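Local coordinates for protein putative hydrogenase (Pyrococcus furiosus, PDB 3LRX) that probably forms the nucleotide-binding-like domain of a larger oxidoreductase that likely uses flavin and an iron-sulfur cluster, at residues 115-120 with 138-143; 102-107 with 129-134. All coordinates share one frame; numbering follows the deposited sequence.

Both interactions belong to the Rossmann-like domain of this protein. Interaction 1 joins two neighbouring parallel strands at one border of the sheet. Interaction 2 joins two helices that cover one face of the same sheet. Helix 122-132 connects the strands of interaction 1 and also supplies one side of interaction 2. The two contacts touch where V132 packs on V116 and M139. Their chemistry differs: 115-120 with 138-143 is held by backbone hydrogen bonds, while 102-107 with 129-134 is held by valine methyls and a guanidinium face. Interaction 1 runs from buried residues of 115-119 to the partly exposed strand 139-141. Interaction 2 has a buried valine centre, with R105 and E134 toward the surface.

Interaction 1: residues 115-120 with 138-143; sequences LVFMVG and PMKVDL
K140 is bonded through both its backbone polar atoms to strand 115-119. Its N donates to V116 O (2.9 Å), and its O accepts from M118 N (3.2 Å). The two bonds straddle F117, as expected of a parallel pair, and the two short strands run 19° from parallel. Toward the start of the pairing, V116 N reaches P138 O in a weak, bent bond.

Side chains then pack along both faces. V116 CG1 sits between its own backbone N and carbonyl carbon (chi1 53°), which turns it to M139 CB, 3.3 Å away. The M139 chain crosses V116 obliquely. On the other face, K140 runs beside F117 in the same direction. Its CD meets the ring edge in plane, 3.9 Å from F117 CE2. The NZ end goes on to hydrogen-bond P17 O. Past the paired residues, V119 CG2 lies 4.1 Å from D142 CB, with the side chains at about a right angle. D142 OD1 is hydrogen-bonded by Q125 NE2 of helix 122-132, and D142 also packs on D142 of the second subunit.

Helix 122-132 connects the two strands in a beta-alpha-beta unit and packs on the sheet face that carries V116 and M139, with V132 touching both. F117 faces helix 34-48 and meets W45 edge-to-face, while strand 25-31 bonds to the other border of 115-119.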
loop_
_atom_site.group_PDB
_atom_site.type_symbol
_atom_site.label_atom_id
_atom_site.label_comp_id
_atom_site.label_asym_id
_atom_site.label_seq_id
_atom_site.Cartn_x
_atom_site.Cartn_y
_atom_site.Cartn_z
ATOM N N LEU A 115 1.346 -18.324 -13.263
ATOM C CA LEU A 115 0.647 -17.170 -12.680
ATOM C C LEU A 115 -0.730 -16.901 -13.263
ATOM O O LEU A 115 -1.018 -17.277 -14.387
ATOM C CB LEU A 115 1.487 -15.907 -12.848
ATOM C CG LEU A 115 0.759 -14.562 -12.715
ATOM C CD1 LEU A 115 0.249 -14.351 -11.299
ATOM C CD2 LEU A 115 1.729 -13.445 -13.080
ATOM N N VAL A 116 -1.589 -16.253 -12.489
ATOM C CA VAL A 116 -2.914 -15.921 -12.973
ATOM C C VAL A 116 -3.241 -14.524 -12.481
ATOM O O VAL A 116 -2.984 -14.177 -11.322
ATOM C CB VAL A 116 -3.964 -16.945 -12.513
ATOM C CG1 VAL A 116 -3.900 -17.119 -11.028
ATOM C CG2 VAL A 116 -5.338 -16.506 -12.940
ATOM N N PHE A 117 -3.776 -13.720 -13.395
ATOM C CA PHE A 117 -4.105 -12.328 -13.139
ATOM C C PHE A 117 -5.530 -12.073 -13.564
ATOM O O PHE A 117 -5.945 -12.524 -14.621
ATOM C CB PHE A 117 -3.164 -11.460 -13.956
ATOM C CG PHE A 117 -3.501 -10.022 -13.927
ATOM C CD1 PHE A 117 -3.927 -9.373 -15.071
ATOM C CD2 PHE A 117 -3.376 -9.306 -12.760
ATOM C CE1 PHE A 117 -4.223 -8.011 -15.050
ATOM C CE2 PHE A 117 -3.668 -7.948 -12.725
ATOM C CZ PHE A 117 -4.091 -7.301 -13.876
HETATM N N MSE A 118 -6.293 -11.356 -12.755
HETATM C CA MSE A 118 -7.671 -11.099 -13.129
HETATM C C MSE A 118 -8.057 -9.662 -12.889
HETATM O O MSE A 118 -7.401 -8.950 -12.142
HETATM C CB MSE A 118 -8.611 -12.005 -12.332
HETATM C CG MSE A 118 -10.080 -11.860 -12.713
HETATM SE SE MSE A 118 -11.211 -13.236 -11.921
HETATM C CE MSE A 118 -12.784 -12.161 -11.588
ATOM N N VAL A 119 -9.124 -9.239 -13.536
ATOM C CA VAL A 119 -9.642 -7.895 -13.352
ATOM C C VAL A 119 -11.106 -7.985 -13.745
ATOM O O VAL A 119 -11.433 -8.182 -14.912
ATOM C CB VAL A 119 -8.859 -6.840 -14.208
ATOM C CG1 VAL A 119 -8.735 -7.306 -15.626
ATOM C CG2 VAL A 119 -9.567 -5.504 -14.144
ATOM N N GLY A 120 -11.964 -7.903 -12.733
ATOM C CA GLY A 120 -13.397 -7.989 -12.924
ATOM C C GLY A 120 -14.099 -7.642 -11.614
ATOM O O GLY A 120 -13.425 -7.151 -10.694
ATOM N N PRO A 138 -0.100 -19.055 -7.894
ATOM C CA PRO A 138 -0.241 -17.697 -7.360
ATOM C C PRO A 138 -1.173 -16.848 -8.207
ATOM O O PRO A 138 -1.374 -17.132 -9.388
ATOM C CB PRO A 138 1.190 -17.171 -7.380
ATOM C CG PRO A 138 1.776 -17.854 -8.601
ATOM C CD PRO A 138 1.245 -19.273 -8.456
HETATM N N MSE A 139 -1.743 -15.808 -7.613
HETATM C CA MSE A 139 -2.646 -14.943 -8.362
HETATM C C MSE A 139 -2.555 -13.486 -7.950
HETATM O O MSE A 139 -2.177 -13.163 -6.832
HETATM C CB MSE A 139 -4.085 -15.416 -8.209
HETATM C CG MSE A 139 -5.058 -14.686 -9.104
HETATM SE SE MSE A 139 -6.733 -15.532 -8.904
HETATM C CE MSE A 139 -7.842 -13.973 -8.669
ATOM N N LYS A 140 -2.925 -12.600 -8.855
ATOM C CA LYS A 140 -2.854 -11.192 -8.556
ATOM C C LYS A 140 -4.145 -10.589 -9.072
ATOM O O LYS A 140 -4.719 -11.083 -10.034
ATOM C CB LYS A 140 -1.620 -10.602 -9.254
ATOM C CG LYS A 140 -1.172 -9.213 -8.786
ATOM C CD LYS A 140 -2.196 -8.120 -9.122
ATOM C CE LYS A 140 -1.798 -6.713 -8.614
ATOM N NZ LYS A 140 -0.598 -6.073 -9.260
ATOM N N VAL A 141 -4.616 -9.545 -8.407
ATOM C CA VAL A 141 -5.846 -8.870 -8.801
ATOM C C VAL A 141 -5.611 -7.355 -8.887
ATOM O O VAL A 141 -4.657 -6.814 -8.314
ATOM C CB VAL A 141 -6.976 -9.169 -7.782
ATOM C CG1 VAL A 141 -8.143 -8.236 -7.987
ATOM C CG2 VAL A 141 -7.436 -10.596 -7.932
ATOM N N ASP A 142 -6.492 -6.673 -9.607
ATOM C CA ASP A 142 -6.405 -5.228 -9.781
ATOM C C ASP A 142 -6.439 -4.435 -8.460
ATOM O O ASP A 142 -6.934 -4.924 -7.440
ATOM C CB ASP A 142 -7.541 -4.761 -10.705
ATOM C CG ASP A 142 -8.923 -5.021 -10.121
ATOM O OD1 ASP A 142 -9.228 -6.181 -9.792
ATOM O OD2 ASP A 142 -9.708 -4.059 -9.993
ATOM N N LEU A 143 -5.888 -3.216 -8.495
ATOM C CA LEU A 143 -5.839 -2.295 -7.344
ATOM C C LEU A 143 -5.709 -0.812 -7.790
ATOM O O LEU A 143 -5.372 -0.543 -8.968
ATOM C CB LEU A 143 -4.673 -2.668 -6.399
ATOM C CG LEU A 143 -4.766 -3.978 -5.585
ATOM C CD1 LEU A 143 -3.769 -4.995 -6.111
ATOM C CD2 LEU A 143 -4.484 -3.699 -4.110
#

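Interaction 2: residues 102-107 with 129-134; sequences EKVREL and FEVVKE
R105 NH1 hydrogen-bonds to Y135 OH, just beyond 129-134, while the guanidinium spreads over V131. This is a helix-helix contact on one face of the Rossmann-like sheet, between helices 89-110 and 122-132. V131 CG1 stands 4.0 Å above the guanidinium plane, over its centre. R105 CG stands anti to the backbone N (chi1 162°), and the bends at chi2 and chi3 bring the guanidinium back over V131. E134 comes to the guanidinium at its edge, with CG 4.0 Å from R105 NH1. Its carboxylate makes no ion pair here: R105 NH1 and E134 OE1 are 5.6 Å apart, and the two planes are turned 75° from each other. The opposite charges may still attract weakly.

Deeper in, the contact is apolar and buried. V104 also reaches I29 of strand 25-31, and V132 reaches M139, so V104 and V132 link the helix pair to the sheet beneath. At the centre of the contact, V104 CG1 touches two methyls at 4.2 Å each, V131 CG1 and V132 CG2.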
loop_
_atom_site.group_PDB
_atom_site.type_symbol
_atom_site.label_atom_id
_atom_site.label_comp_id
_atom_site.label_asym_id
_atom_site.label_seq_id
_atom_site.Cartn_x
_atom_site.Cartn_y
_atom_site.Cartn_z
ATOM N N GLU A 102 -16.018 -22.485 -14.438
ATOM C CA GLU A 102 -15.903 -23.634 -15.331
ATOM C C GLU A 102 -14.649 -23.592 -16.176
ATOM O O GLU A 102 -13.808 -24.484 -16.091
ATOM C CB GLU A 102 -17.105 -23.692 -16.266
ATOM C CG GLU A 102 -18.235 -24.590 -15.814
ATOM C CD GLU A 102 -19.451 -24.419 -16.697
ATOM O OE1 GLU A 102 -19.278 -24.307 -17.939
ATOM O OE2 GLU A 102 -20.579 -24.398 -16.153
ATOM N N LYS A 103 -14.539 -22.557 -17.007
ATOM C CA LYS A 103 -13.392 -22.417 -17.886
ATOM C C LYS A 103 -12.067 -22.352 -17.112
ATOM O O LYS A 103 -11.096 -22.977 -17.518
ATOM C CB LYS A 103 -13.562 -21.174 -18.758
ATOM C CG LYS A 103 -13.409 -21.431 -20.251
ATOM C CD LYS A 103 -12.072 -22.086 -20.592
ATOM C CE LYS A 103 -11.928 -22.291 -22.107
ATOM N NZ LYS A 103 -13.102 -23.039 -22.658
ATOM N N VAL A 104 -12.024 -21.613 -16.002
ATOM C CA VAL A 104 -10.792 -21.491 -15.219
ATOM C C VAL A 104 -10.377 -22.857 -14.682
ATOM O O VAL A 104 -9.200 -23.221 -14.700
ATOM C CB VAL A 104 -10.979 -20.479 -14.058
ATOM C CG1 VAL A 104 -9.865 -20.607 -13.024
ATOM C CG2 VAL A 104 -10.990 -19.078 -14.620
ATOM N N ARG A 105 -11.359 -23.606 -14.197
ATOM C CA ARG A 105 -11.132 -24.952 -13.695
ATOM C C ARG A 105 -10.646 -25.797 -14.878
ATOM O O ARG A 105 -9.617 -26.451 -14.801
ATOM C CB ARG A 105 -12.446 -25.534 -13.164
ATOM C CG ARG A 105 -12.451 -27.050 -13.002
ATOM C CD ARG A 105 -11.893 -27.443 -11.646
ATOM N NE ARG A 105 -12.775 -26.999 -10.553
ATOM C CZ ARG A 105 -12.368 -26.796 -9.306
ATOM N NH1 ARG A 105 -11.093 -26.992 -8.980
ATOM N NH2 ARG A 105 -13.238 -26.401 -8.393
ATOM N N GLU A 106 -11.399 -25.769 -15.974
ATOM C CA GLU A 106 -11.055 -26.533 -17.165
ATOM C C GLU A 106 -9.628 -26.282 -17.638
ATOM O O GLU A 106 -8.955 -27.203 -18.107
ATOM C CB GLU A 106 -11.999 -26.191 -18.313
ATOM C CG GLU A 106 -11.822 -27.104 -19.517
ATOM C CD GLU A 106 -12.153 -26.432 -20.831
ATOM O OE1 GLU A 106 -12.380 -27.153 -21.830
ATOM O OE2 GLU A 106 -12.172 -25.184 -20.868
ATOM N N LEU A 107 -9.187 -25.030 -17.530
ATOM C CA LEU A 107 -7.848 -24.624 -17.945
ATOM C C LEU A 107 -6.780 -25.086 -16.938
ATOM O O LEU A 107 -5.771 -25.689 -17.316
ATOM C CB LEU A 107 -7.804 -23.093 -18.125
ATOM C CG LEU A 107 -7.770 -22.542 -19.561
ATOM C CD1 LEU A 107 -8.630 -23.392 -20.465
ATOM C CD2 LEU A 107 -8.237 -21.083 -19.582
ATOM N N PHE A 129 -10.656 -16.880 -7.538
ATOM C CA PHE A 129 -9.545 -17.015 -6.613
ATOM C C PHE A 129 -9.655 -18.329 -5.836
ATOM O O PHE A 129 -8.722 -19.123 -5.820
ATOM C CB PHE A 129 -9.537 -15.827 -5.645
ATOM C CG PHE A 129 -8.379 -15.828 -4.678
ATOM C CD1 PHE A 129 -8.383 -16.654 -3.558
ATOM C CD2 PHE A 129 -7.290 -14.987 -4.882
ATOM C CE1 PHE A 129 -7.328 -16.643 -2.659
ATOM C CE2 PHE A 129 -6.231 -14.967 -3.989
ATOM C CZ PHE A 129 -6.253 -15.799 -2.872
ATOM N N GLU A 130 -10.802 -18.555 -5.200
ATOM C CA GLU A 130 -10.988 -19.764 -4.425
ATOM C C GLU A 130 -10.699 -21.009 -5.259
ATOM O O GLU A 130 -10.231 -22.019 -4.737
ATOM C CB GLU A 130 -12.403 -19.826 -3.840
ATOM C CG GLU A 130 -12.672 -18.915 -2.615
ATOM C CD GLU A 130 -11.694 -19.108 -1.439
ATOM O OE1 GLU A 130 -11.229 -20.247 -1.185
ATOM O OE2 GLU A 130 -11.401 -18.106 -0.749
ATOM N N VAL A 131 -10.969 -20.936 -6.556
ATOM C CA VAL A 131 -10.710 -22.059 -7.442
ATOM C C VAL A 131 -9.226 -22.124 -7.733
ATOM O O VAL A 131 -8.592 -23.172 -7.607
ATOM C CB VAL A 131 -11.440 -21.893 -8.769
ATOM C CG1 VAL A 131 -11.020 -22.990 -9.739
ATOM C CG2 VAL A 131 -12.925 -21.931 -8.527
ATOM N N VAL A 132 -8.669 -20.984 -8.118
ATOM C CA VAL A 132 -7.257 -20.928 -8.437
ATOM C C VAL A 132 -6.405 -21.447 -7.299
ATOM O O VAL A 132 -5.522 -22.275 -7.510
ATOM C CB VAL A 132 -6.792 -19.503 -8.743
ATOM C CG1 VAL A 132 -5.329 -19.523 -9.108
ATOM C CG2 VAL A 132 -7.612 -18.918 -9.874
ATOM N N LYS A 133 -6.676 -20.967 -6.092
ATOM C CA LYS A 133 -5.894 -21.377 -4.931
ATOM C C LYS A 133 -5.901 -22.900 -4.762
ATOM O O LYS A 133 -5.093 -23.451 -4.021
ATOM C CB LYS A 133 -6.427 -20.681 -3.668
ATOM C CG LYS A 133 -5.424 -20.607 -2.525
ATOM C CD LYS A 133 -5.926 -19.732 -1.381
ATOM C CE LYS A 133 -7.251 -20.226 -0.805
ATOM N NZ LYS A 133 -7.740 -19.385 0.333
ATOM N N GLU A 134 -6.799 -23.579 -5.467
ATOM C CA GLU A 134 -6.883 -25.026 -5.371
ATOM C C GLU A 134 -5.732 -25.685 -6.124
ATOM O O GLU A 134 -5.300 -26.773 -5.765
ATOM C CB GLU A 134 -8.234 -25.512 -5.917
ATOM C CG GLU A 134 -8.382 -27.030 -6.029
ATOM C CD GLU A 134 -8.205 -27.756 -4.699
ATOM O OE1 GLU A 134 -8.162 -29.017 -4.698
ATOM O OE2 GLU A 134 -8.111 -27.067 -3.652
#